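Local coordinates for aminotransferase AspB (Helicobacter pylori 26695, PDB 3EZS), which probably transfers amino groups between amino acids and 2-oxo acids with the help of pyridoxal 5'-phosphate, as a class I/II aminotransferase, at residues S63-A66 / A67-F71; R169-S172 / L173-I177; F101-F104 / D105-N108; A282-F285 / R286-A290; L89-R92 / E93-N97. All blocks are in the same frame, centred on the assembly; numbering follows the deposited sequence.

All five contacts are local, each made within one continuous run of chain, so none nests in or crosses another. Contact 1 comes first, on helix 62-76. Strand 85-88 then leads into contact 5, the phosphate-binding turn that opens helix 92-102, and contact 3 closes the far end of the same helix with a turn before strand 110-115; their centres lie about 18 Å apart and both touch the second subunit. Contact 2 caps helix 173-186, which precedes strand 189-193 of the seven-stranded sheet. Contact 4, on helix 280-299, comes last and sits about 40 Å, centre to centre, from contact 3, across the middle of the chain.

Contact 1 of 5, residues S63-A66 / A67-F71; sequences SLRA and AQRGF
Leu-64 and Gln-68 meet one turn apart on the alpha-helix 62-76, which packs between helix 266-277 and strands 85-88 and 241-245 of the large sheet. The backbone supplies four successive i to i+4 hydrogen bonds, from Ala-67 N to Ser-63 O at one end to Gly-70 N to Ala-66 O at the other; the bond from Gln-68 N to Leu-64 O is 2.9 Å long.

Apolar contact is modest. Leu-64 CG approaches Gln-68 CD at 4.2 Å, and the two side chains slant across one another on the buried side. Small Ala-67 suits the same buried surface, where its methyl rests on Glu-273. Gln-68 keeps its chain extended beyond CG (chi2 179°), which carries the amide to the sheet: OE1 bonds to Ser-87 OG and NE2 to Gly-241 O. An amide fits here because it can satisfy a donor and an acceptor at once.

Charged groups gather on a more open side. In one of two conformers of Arg-65, its NH1 comes within 3.6 Å of Arg-69 NH1, bringing like charges together. Any repulsion in that conformer is probably eased by Glu-62, which forms a salt bridge with Arg-65 NH1. Arg-69 bends at chi3 (-61°) and folds its guanidinium back over the helix, where Ala-66 CA lies 3.7 Å above the guanidinium plane, toward its rim.

Contact 2 of 5, residues R169-S172 / L173-I177; sequences RTLS and LEELI. With EDO (1,2-ethanediol), chain D.
Arg-169 and Glu-175 reach toward each other from opposite directions and meet nearly flat, their guanidinium and carboxylate planes 19° apart. The grip is end-on: Arg-169 NH1 donates to Glu-175 OE1 at 3.0 Å and Arg-169 NH2 to Glu-175 OE2 at 2.9 Å, both close to straight. OE2 is met on its syn lone pair; OE1 is approached on the syn side, somewhat out of the carboxylate plane. A bend at chi2 (66°) turns the arginine chain toward the glutamate, while NE bonds to Asp-142 O and NH2 to Thr-144 OG1, further restraining the guanidinium. Arg-169 O accepts from O1 of an ethanediol, probably from the crystallisation liquor.

The anti lone pair of Glu-175 OE1 takes a further donor, Ser-172 N, at 2.9 Å. In return Ser-172 OG accepts from Glu-175 N at 3.1 Å. This reciprocal pair is a capping box, with Ser-172, in the loop after strand 157-160, as N-cap of helix 173-186. Serine suits the position because OG, placed between backbone N and carbonyl carbon (chi1 70°), can reach an amide of the first turn; glutamate suits the third helical position because its chain is long enough to return to the cap.

On the buried side Leu-171 slants across Leu-176, CD1 to CD2 at 3.8 Å, and Leu-176 continues onto Ala-211 of helix 208-214.

Two firm donors on one carboxylate oxygen, with a guanidinium spanning both oxygens, would favour the ionised form of Glu-175, and its charge beside the helix N terminus probably suits the helix dipole.

Contact 3 of 5, residues F101-F104 / D105-N108; sequences FVLF and DYQN
Leu-103 and Tyr-106 meet across a type I beta turn that takes the chain out of helix 92-102 and on toward strand 110-115. The closest association of their side chains is a CH-pi contact: Leu-103 CD2 stands over the centre of the tyrosine ring, 3.8 Å from the centroid and 8° off the ring normal. A branched leucine can present a single methyl in this way, and the broad phenol ring gives it a flat surface to rest on. With CG anti to its carbonyl carbon (chi1 -77°), Tyr-106 swings its ring back alongside the turn, where CE1 comes within 3.4 Å of Val-102 O.

Behind these side chains lies the turn's own hydrogen bond, Tyr-106 N to Leu-103 O at 3.0 Å. It is straight at the hydrogen, but the donor stands well above the carbonyl plane, not on a lone pair.

Next door, Phe-104 and Asp-105 are neighbours in sequence whose side chains lie obliquely, ring and carboxylate planes 76° apart. Their outer ends serve the dimer. Asp-105 OD2 accepts from Met-2 N of the second subunit, and the Phe-104 ring receives Lys-129 of that subunit in a cation-pi contact, so an acid and an aromatic ring each find a fitting partner there. On the tyrosine side, Leu-103 and Tyr-106 both touch Asp-156.

Water completes the turn: one molecule donates to Val-102 O at 3.1 Å and accepts from Asp-105 N at 2.8 Å, joining the last turn of the helix to the reversal that follows.

Contact 4 of 5, residues A282-F285 / R286-A290; sequences AEFF and RNIYA
Arg-286 N bonds to Ala-282 O at 2.9 Å and Asn-287 N to Glu-283 O at the same length, the regular i to i+4 pattern of the long helix 280-299, which Tyr-289 N continues with a longer bond to Phe-285 O of 3.2 Å.

Three residues along this helix, Glu-283 and Arg-286 run side by side and point the same way. The grip is side-on, one nitrogen to each oxygen: Arg-286 NE donates to Glu-283 OE1 at 3.2 Å, from above the carboxylate plane, and NH2 to OE2 at 2.9 Å, on the syn side. The two planes are turned 48° apart, and the NH2 bond is the less straight of the two. Bends at Glu-283 chi2 (61°) and Arg-286 chi3 (65°) bring the charged ends together. The remaining nitrogen, Arg-286 NH1, bonds to Tyr-200 O, so the arginine also joins the helix to a loop.

The aromatic residues make apolar contacts. Phe-284 CE2 touches Ile-288 CD1 at 4.1 Å, the two side chains slanting past each other. Phe-285 is buried against Pro-38 and Ser-234, and Tyr-289 meets Pro-33 and the ring of Phe-310, so large rings suit the side of the helix facing these loops.

With opposite charges paired at i and i+3 and a backbone carbonyl holding the third nitrogen, the guanidinium probably has little freedom to rotate, and the pairing probably steadies the exposed carboxylate.

Contact 5 of 5, residues L89-R92 / E93-N97; sequences LGSR and EVLFN. With PO4 (phosphate ion), chain C.
Glu-93 OE2 is gripped by two groups: Leu-89 N, which donates at 2.9 Å to its anti lone pair, and Arg-257, which forms a salt bridge through NH2. The acid stands where strand 85-88 passes through a glycine-containing turn into helix 92-102, and the amides of Ser-91 and Arg-92 there bind phosphate. To fold back onto this turn Glu-93 holds CG between its backbone N and carbonyl carbon (chi1 60°), and its other oxygen, OE1, accepts from Asn-97 ND2 at 3.0 Å. An acid thus ties the loop before the helix to the helix's second turn, and its neighbours probably favour the charged form.

Ser-91 O starts the helical pattern, taking a nearly straight bond from Leu-95 N at 2.9 Å. Gly-90 suits its place because its positive phi (84°) would press a side chain against the preceding carbonyl, and the phosphate is close. Val-94 and Leu-95 are apolar where the helix rests on Ile-226 of strand 223-228. Extended Arg-92 packs on Tyr-259 of the second subunit.

The ion probably came from the crystallisation liquor, but its place at a helix N terminus is consistent with the site where this fold holds the cofactor phosphate. Ser-228, Ser-230 and Arg-239 bind it too. From this turn, Arg-92 N reaches phosphate O2 at 3.3 Å, while Ser-91 N and Ser-91 OG both donate to phosphate O1, each at 2.9 Å.

Contact 1 of 5, residues S63-A66 / A67-F71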
# COMPACT_ATOMS: atom_id res chain seq x y z
N SER A 63 -2.40 -7.13 18.39
CA SER A 63 -2.31 -6.12 19.43
C SER A 63 -2.72 -4.75 18.90
O SER A 63 -3.35 -3.99 19.59
CB SER A 63 -0.91 -6.10 20.03
OG SER A 63 0.08 -5.86 19.04
N LEU A 64 -2.38 -4.44 17.66
CA LEU A 64 -2.79 -3.17 17.04
C LEU A 64 -4.31 -3.13 16.81
O LEU A 64 -4.95 -2.14 17.14
CB LEU A 64 -2.03 -2.93 15.73
CG LEU A 64 -2.42 -1.69 14.92
CD1 LEU A 64 -2.22 -0.38 15.73
CD2 LEU A 64 -1.63 -1.68 13.61
N ARG A 65 -4.88 -4.21 16.29
CA ARG A 65 -6.34 -4.27 16.05
C ARG A 65 -7.11 -4.06 17.35
O ARG A 65 -8.09 -3.29 17.39
CB ARG A 65 -6.73 -5.59 15.38
CG ARG A 65 -6.31 -5.66 13.91
CD ARG A 65 -6.29 -7.07 13.32
NE ARG A 65 -7.61 -7.67 13.11
CZ ARG A 65 -8.25 -8.46 13.97
NH1 ARG A 65 -7.73 -8.75 15.16
NH2 ARG A 65 -9.44 -8.95 13.64
N ALA A 66 -6.66 -4.73 18.42
CA ALA A 66 -7.26 -4.58 19.75
C ALA A 66 -7.15 -3.13 20.26
O ALA A 66 -8.10 -2.60 20.81
CB ALA A 66 -6.63 -5.56 20.75
N ALA A 67 -5.99 -2.50 20.08
CA ALA A 67 -5.82 -1.09 20.48
C ALA A 67 -6.78 -0.19 19.69
O ALA A 67 -7.32 0.78 20.24
CB ALA A 67 -4.38 -0.61 20.29
N GLN A 68 -6.98 -0.50 18.41
CA GLN A 68 -7.88 0.29 17.59
C GLN A 68 -9.34 0.10 18.03
O GLN A 68 -10.13 1.06 18.06
CB GLN A 68 -7.68 -0.03 16.11
CG GLN A 68 -6.32 0.47 15.57
CD GLN A 68 -6.09 0.13 14.11
OE1 GLN A 68 -6.47 -0.95 13.65
NE2 GLN A 68 -5.44 1.03 13.37
N ARG A 69 -9.70 -1.14 18.36
CA ARG A 69 -11.04 -1.42 18.88
C ARG A 69 -11.25 -0.70 20.22
O ARG A 69 -12.31 -0.13 20.46
CB ARG A 69 -11.29 -2.92 19.02
CG ARG A 69 -11.28 -3.66 17.70
CD ARG A 69 -11.97 -5.03 17.78
NE ARG A 69 -11.31 -5.93 18.72
CZ ARG A 69 -10.23 -6.65 18.46
NH1 ARG A 69 -9.64 -6.60 17.27
NH2 ARG A 69 -9.72 -7.43 19.40
N GLY A 70 -10.24 -0.72 21.08
CA GLY A 70 -10.33 -0.05 22.39
C GLY A 70 -10.61 1.44 22.21
O GLY A 70 -11.44 2.01 22.91
N PHE A 71 -9.90 2.05 21.26
CA PHE A 71 -10.14 3.44 20.88
C PHE A 71 -11.60 3.69 20.50
O PHE A 71 -12.23 4.64 21.00
CB PHE A 71 -9.23 3.88 19.71
CG PHE A 71 -9.68 5.16 19.07
CD1 PHE A 71 -9.52 6.37 19.73
CD2 PHE A 71 -10.32 5.15 17.85
CE1 PHE A 71 -9.98 7.52 19.18
CE2 PHE A 71 -10.78 6.30 17.30
CZ PHE A 71 -10.58 7.50 17.96

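Contact 2 of 5, residues R169-S172 / L173-I177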
# COMPACT_ATOMS: atom_id res chain seq x y z
N ARG A 169 -18.75 20.95 7.60
CA ARG A 169 -20.10 20.48 7.87
C ARG A 169 -20.10 19.09 8.46
O ARG A 169 -19.47 18.18 7.91
CB ARG A 169 -20.93 20.47 6.58
CG ARG A 169 -22.38 19.96 6.75
CD ARG A 169 -23.25 20.88 7.60
NE ARG A 169 -24.69 20.64 7.35
CZ ARG A 169 -25.45 19.74 7.97
NH1 ARG A 169 -24.96 18.93 8.89
NH2 ARG A 169 -26.72 19.62 7.63
N THR A 170 -20.82 18.95 9.58
CA THR A 170 -20.89 17.71 10.33
C THR A 170 -22.36 17.28 10.46
O THR A 170 -23.20 18.05 10.90
CB THR A 170 -20.19 17.86 11.72
OG1 THR A 170 -18.80 18.07 11.50
CG2 THR A 170 -20.35 16.63 12.61
N LEU A 171 -22.64 16.06 10.06
CA LEU A 171 -23.99 15.52 10.12
C LEU A 171 -24.33 15.09 11.54
O LEU A 171 -23.51 14.48 12.23
CB LEU A 171 -24.11 14.33 9.18
CG LEU A 171 -23.87 14.58 7.67
CD1 LEU A 171 -23.97 13.27 6.92
CD2 LEU A 171 -24.85 15.60 7.10
N SER A 172 -25.55 15.41 11.96
CA SER A 172 -26.03 15.05 13.28
C SER A 172 -26.36 13.57 13.34
O SER A 172 -26.42 12.88 12.32
CB SER A 172 -27.29 15.86 13.59
OG SER A 172 -28.37 15.40 12.79
N LEU A 173 -26.61 13.08 14.55
CA LEU A 173 -26.99 11.70 14.76
C LEU A 173 -28.25 11.41 13.94
O LEU A 173 -28.33 10.39 13.25
CB LEU A 173 -27.24 11.45 16.25
CG LEU A 173 -27.17 10.04 16.82
CD1 LEU A 173 -25.86 9.34 16.46
CD2 LEU A 173 -27.33 10.09 18.33
N GLU A 174 -29.19 12.34 13.97
CA GLU A 174 -30.47 12.17 13.28
C GLU A 174 -30.29 12.13 11.76
O GLU A 174 -30.97 11.37 11.08
CB GLU A 174 -31.46 13.29 13.67
CG GLU A 174 -31.95 13.27 15.13
CD GLU A 174 -30.93 13.79 16.18
OE1 GLU A 174 -29.86 14.36 15.83
OE2 GLU A 174 -31.23 13.62 17.38
N GLU A 175 -29.40 12.97 11.25
CA GLU A 175 -29.09 12.99 9.82
C GLU A 175 -28.46 11.68 9.40
O GLU A 175 -28.83 11.13 8.36
CB GLU A 175 -28.16 14.18 9.47
CG GLU A 175 -28.89 15.49 9.59
CD GLU A 175 -28.05 16.71 9.31
OE1 GLU A 175 -27.01 16.96 9.96
OE2 GLU A 175 -28.51 17.50 8.47
N LEU A 176 -27.52 11.18 10.20
CA LEU A 176 -26.85 9.90 9.90
C LEU A 176 -27.83 8.74 9.94
O LEU A 176 -27.73 7.81 9.15
CB LEU A 176 -25.67 9.66 10.87
CG LEU A 176 -24.45 10.62 10.82
CD1 LEU A 176 -23.52 10.42 12.00
CD2 LEU A 176 -23.66 10.49 9.53
N ILE A 177 -28.79 8.81 10.85
CA ILE A 177 -29.84 7.77 10.99
C ILE A 177 -30.66 7.66 9.70
O ILE A 177 -30.92 6.55 9.22
CB ILE A 177 -30.74 8.01 12.22
CG1 ILE A 177 -29.97 7.68 13.50
CG2 ILE A 177 -32.01 7.14 12.16
CD1 ILE A 177 -30.66 8.19 14.83
C1 EDO D . -21.30 16.83 5.21
O1 EDO D . -20.92 16.20 6.44
C2 EDO D . -21.45 15.76 4.14
O2 EDO D . -20.35 14.88 4.16

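Contact 3 of 5, residues F101-F104 / D105-N108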
# COMPACT_ATOMS: atom_id res chain seq x y z
N PHE A 101 -13.05 -3.00 -4.64
CA PHE A 101 -13.35 -4.28 -4.03
C PHE A 101 -14.87 -4.54 -4.02
O PHE A 101 -15.31 -5.54 -4.58
CB PHE A 101 -12.77 -4.36 -2.62
CG PHE A 101 -13.48 -5.36 -1.73
CD1 PHE A 101 -13.29 -6.72 -1.90
CD2 PHE A 101 -14.35 -4.92 -0.74
CE1 PHE A 101 -13.97 -7.64 -1.09
CE2 PHE A 101 -15.03 -5.83 0.07
CZ PHE A 101 -14.83 -7.18 -0.11
N VAL A 102 -15.65 -3.65 -3.41
CA VAL A 102 -17.10 -3.87 -3.26
C VAL A 102 -17.88 -3.86 -4.55
O VAL A 102 -18.84 -4.60 -4.67
CB VAL A 102 -17.81 -2.87 -2.27
CG1 VAL A 102 -17.37 -3.12 -0.89
CG2 VAL A 102 -17.58 -1.43 -2.67
N LEU A 103 -17.45 -3.04 -5.51
CA LEU A 103 -18.16 -2.94 -6.79
C LEU A 103 -17.47 -3.76 -7.89
O LEU A 103 -17.79 -3.62 -9.05
CB LEU A 103 -18.29 -1.46 -7.20
CG LEU A 103 -18.90 -0.53 -6.13
CD1 LEU A 103 -18.91 0.95 -6.55
CD2 LEU A 103 -20.31 -0.97 -5.75
N PHE A 104 -16.60 -4.68 -7.48
CA PHE A 104 -15.76 -5.43 -8.41
C PHE A 104 -16.47 -6.06 -9.60
O PHE A 104 -15.96 -6.01 -10.73
CB PHE A 104 -14.97 -6.54 -7.68
CG PHE A 104 -14.00 -7.24 -8.57
CD1 PHE A 104 -12.83 -6.61 -8.97
CD2 PHE A 104 -14.25 -8.52 -9.03
CE1 PHE A 104 -11.93 -7.26 -9.80
CE2 PHE A 104 -13.36 -9.16 -9.86
CZ PHE A 104 -12.20 -8.52 -10.25
N ASP A 105 -17.61 -6.69 -9.35
CA ASP A 105 -18.34 -7.35 -10.43
C ASP A 105 -19.58 -6.58 -10.93
O ASP A 105 -20.39 -7.14 -11.67
CB ASP A 105 -18.73 -8.76 -9.97
CG ASP A 105 -17.54 -9.71 -9.94
OD1 ASP A 105 -16.85 -9.86 -10.99
OD2 ASP A 105 -17.32 -10.33 -8.86
N TYR A 106 -19.71 -5.30 -10.56
CA TYR A 106 -20.88 -4.54 -10.97
C TYR A 106 -20.73 -4.01 -12.37
O TYR A 106 -19.66 -3.55 -12.76
CB TYR A 106 -21.11 -3.33 -10.09
CG TYR A 106 -21.73 -3.58 -8.73
CD1 TYR A 106 -21.17 -4.49 -7.83
CD2 TYR A 106 -22.82 -2.82 -8.31
CE1 TYR A 106 -21.71 -4.67 -6.56
CE2 TYR A 106 -23.35 -2.97 -7.05
CZ TYR A 106 -22.80 -3.90 -6.18
OH TYR A 106 -23.35 -4.05 -4.92
N GLN A 107 -21.84 -4.07 -13.11
CA GLN A 107 -21.91 -3.50 -14.43
C GLN A 107 -22.36 -2.06 -14.25
O GLN A 107 -23.35 -1.79 -13.55
CB GLN A 107 -22.93 -4.27 -15.29
CG GLN A 107 -22.60 -5.75 -15.48
N ASN A 108 -21.63 -1.13 -14.86
CA ASN A 108 -21.97 0.29 -14.81
C ASN A 108 -22.25 0.79 -13.39
O ASN A 108 -23.36 1.25 -13.09
CB ASN A 108 -23.19 0.53 -15.72
CG ASN A 108 -23.00 -0.02 -17.15
OD1 ASN A 108 -23.98 -0.46 -17.77
ND2 ASN A 108 -21.76 -0.03 -17.66
O HOH W 1 -18.74 -6.86 -6.76

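Contact 4 of 5, residues A282-F285 / R286-A290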
# COMPACT_ATOMS: atom_id res chain seq x y z
N ALA A 282 -3.82 13.24 22.16
CA ALA A 282 -4.83 13.62 21.17
C ALA A 282 -5.54 14.88 21.63
O ALA A 282 -5.76 15.83 20.85
CB ALA A 282 -5.85 12.49 20.95
N GLU A 283 -5.91 14.88 22.90
CA GLU A 283 -6.57 16.02 23.51
C GLU A 283 -5.68 17.28 23.43
O GLU A 283 -6.18 18.38 23.17
CB GLU A 283 -6.91 15.66 24.97
CG GLU A 283 -7.52 16.78 25.81
CD GLU A 283 -8.85 17.27 25.25
OE1 GLU A 283 -9.53 16.51 24.52
OE2 GLU A 283 -9.22 18.42 25.57
N PHE A 284 -4.39 17.12 23.67
CA PHE A 284 -3.44 18.25 23.60
C PHE A 284 -3.52 18.93 22.22
O PHE A 284 -3.58 20.16 22.13
CB PHE A 284 -2.02 17.78 23.89
CG PHE A 284 -0.96 18.84 23.69
CD1 PHE A 284 -0.60 19.68 24.73
CD2 PHE A 284 -0.32 18.98 22.47
CE1 PHE A 284 0.37 20.65 24.56
CE2 PHE A 284 0.67 19.95 22.28
CZ PHE A 284 1.01 20.80 23.33
N PHE A 285 -3.54 18.13 21.16
CA PHE A 285 -3.63 18.70 19.82
C PHE A 285 -5.03 19.24 19.52
O PHE A 285 -5.16 20.33 18.94
CB PHE A 285 -3.20 17.70 18.75
CG PHE A 285 -1.77 17.26 18.88
CD1 PHE A 285 -0.73 18.20 18.90
CD2 PHE A 285 -1.44 15.90 18.94
CE1 PHE A 285 0.60 17.80 19.03
CE2 PHE A 285 -0.12 15.49 19.07
CZ PHE A 285 0.90 16.44 19.10
N ARG A 286 -6.07 18.52 19.93
CA ARG A 286 -7.46 18.95 19.70
C ARG A 286 -7.70 20.32 20.30
O ARG A 286 -8.39 21.15 19.71
CB ARG A 286 -8.46 17.97 20.32
CG ARG A 286 -9.91 18.27 19.89
CD ARG A 286 -10.96 17.54 20.72
NE ARG A 286 -10.97 17.97 22.12
CZ ARG A 286 -11.45 19.14 22.57
NH1 ARG A 286 -11.97 20.04 21.75
NH2 ARG A 286 -11.40 19.44 23.87
N ASN A 287 -7.16 20.55 21.48
CA ASN A 287 -7.33 21.83 22.12
C ASN A 287 -6.77 22.98 21.29
O ASN A 287 -7.35 24.04 21.27
CB ASN A 287 -6.69 21.83 23.49
CG ASN A 287 -7.04 23.06 24.25
OD1 ASN A 287 -6.19 23.92 24.46
ND2 ASN A 287 -8.33 23.21 24.58
N ILE A 288 -5.66 22.75 20.60
CA ILE A 288 -5.06 23.78 19.74
C ILE A 288 -6.01 24.05 18.57
O ILE A 288 -6.29 25.20 18.26
CB ILE A 288 -3.67 23.37 19.19
CG1 ILE A 288 -2.64 23.25 20.31
CG2 ILE A 288 -3.15 24.42 18.20
CD1 ILE A 288 -1.32 22.62 19.81
N TYR A 289 -6.50 23.00 17.94
CA TYR A 289 -7.44 23.18 16.83
C TYR A 289 -8.76 23.78 17.32
O TYR A 289 -9.39 24.53 16.58
CB TYR A 289 -7.71 21.88 16.08
CG TYR A 289 -6.48 21.23 15.48
CD1 TYR A 289 -5.65 21.92 14.62
CD2 TYR A 289 -6.17 19.90 15.75
CE1 TYR A 289 -4.52 21.32 14.06
CE2 TYR A 289 -5.05 19.28 15.20
CZ TYR A 289 -4.23 20.00 14.36
OH TYR A 289 -3.14 19.38 13.81
N ALA A 290 -9.17 23.46 18.55
CA ALA A 290 -10.38 24.02 19.15
C ALA A 290 -10.22 25.52 19.25
O ALA A 290 -11.11 26.26 18.83
CB ALA A 290 -10.62 23.44 20.54

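Contact 5 of 5, residues L89-R92 / E93-N97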
# COMPACT_ATOMS: atom_id res chain seq x y z
N LEU A 89 -3.39 0.84 6.18
CA LEU A 89 -2.20 1.65 6.05
C LEU A 89 -2.61 3.11 5.83
O LEU A 89 -2.33 3.70 4.80
CB LEU A 89 -1.34 1.13 4.88
CG LEU A 89 0.15 1.46 4.97
CD1 LEU A 89 0.73 0.65 6.14
CD2 LEU A 89 0.87 1.16 3.68
N GLY A 90 -3.24 3.70 6.84
CA GLY A 90 -3.81 5.04 6.71
C GLY A 90 -5.19 4.92 6.09
O GLY A 90 -5.68 3.81 5.88
N SER A 91 -5.83 6.04 5.80
CA SER A 91 -7.15 6.02 5.18
C SER A 91 -7.13 6.17 3.64
O SER A 91 -8.05 5.72 2.95
CB SER A 91 -8.03 7.13 5.79
OG SER A 91 -7.51 8.42 5.50
N ARG A 92 -6.08 6.78 3.12
CA ARG A 92 -6.03 7.08 1.69
C ARG A 92 -6.23 5.85 0.81
O ARG A 92 -7.02 5.85 -0.12
CB ARG A 92 -4.71 7.76 1.33
CG ARG A 92 -4.71 8.32 -0.07
CD ARG A 92 -3.37 8.82 -0.53
NE ARG A 92 -3.51 9.38 -1.87
CZ ARG A 92 -3.88 10.63 -2.15
NH1 ARG A 92 -4.15 11.50 -1.18
NH2 ARG A 92 -3.99 11.02 -3.43
N GLU A 93 -5.46 4.82 1.09
CA GLU A 93 -5.53 3.59 0.32
C GLU A 93 -6.89 2.89 0.43
O GLU A 93 -7.39 2.38 -0.56
CB GLU A 93 -4.39 2.67 0.74
CG GLU A 93 -4.36 2.24 2.23
CD GLU A 93 -4.90 0.85 2.49
OE1 GLU A 93 -5.64 0.30 1.66
OE2 GLU A 93 -4.56 0.29 3.54
N VAL A 94 -7.48 2.91 1.63
CA VAL A 94 -8.76 2.27 1.86
C VAL A 94 -9.83 2.98 1.04
O VAL A 94 -10.65 2.32 0.40
CB VAL A 94 -9.23 2.29 3.35
CG1 VAL A 94 -10.43 1.35 3.52
CG2 VAL A 94 -8.13 1.93 4.31
N LEU A 95 -9.82 4.32 1.08
CA LEU A 95 -10.79 5.15 0.32
C LEU A 95 -10.64 4.93 -1.18
O LEU A 95 -11.61 5.02 -1.95
CB LEU A 95 -10.62 6.65 0.64
CG LEU A 95 -11.02 7.17 2.04
CD1 LEU A 95 -10.46 8.59 2.34
CD2 LEU A 95 -12.55 7.13 2.15
N PHE A 96 -9.42 4.63 -1.61
CA PHE A 96 -9.18 4.41 -3.02
C PHE A 96 -9.57 3.01 -3.48
O PHE A 96 -10.18 2.86 -4.54
CB PHE A 96 -7.72 4.66 -3.38
CG PHE A 96 -7.44 4.42 -4.85
CD1 PHE A 96 -7.87 5.34 -5.79
CD2 PHE A 96 -6.82 3.27 -5.28
CE1 PHE A 96 -7.65 5.13 -7.13
CE2 PHE A 96 -6.61 3.05 -6.62
CZ PHE A 96 -7.02 3.99 -7.55
N ASN A 97 -9.20 1.99 -2.71
CA ASN A 97 -9.43 0.61 -3.17
C ASN A 97 -10.67 -0.07 -2.67
O ASN A 97 -11.09 -1.06 -3.27
CB ASN A 97 -8.17 -0.28 -2.96
CG ASN A 97 -7.90 -0.59 -1.50
OD1 ASN A 97 -8.78 -1.02 -0.77
ND2 ASN A 97 -6.65 -0.37 -1.06
P PO4 C . -4.28 9.49 5.83
O1 PO4 C . -4.92 8.60 6.85
O2 PO4 C . -3.89 8.71 4.62
O3 PO4 C . -3.05 10.10 6.39
O4 PO4 C . -5.29 10.52 5.40
O HOH W 2 -2.45 5.01 2.49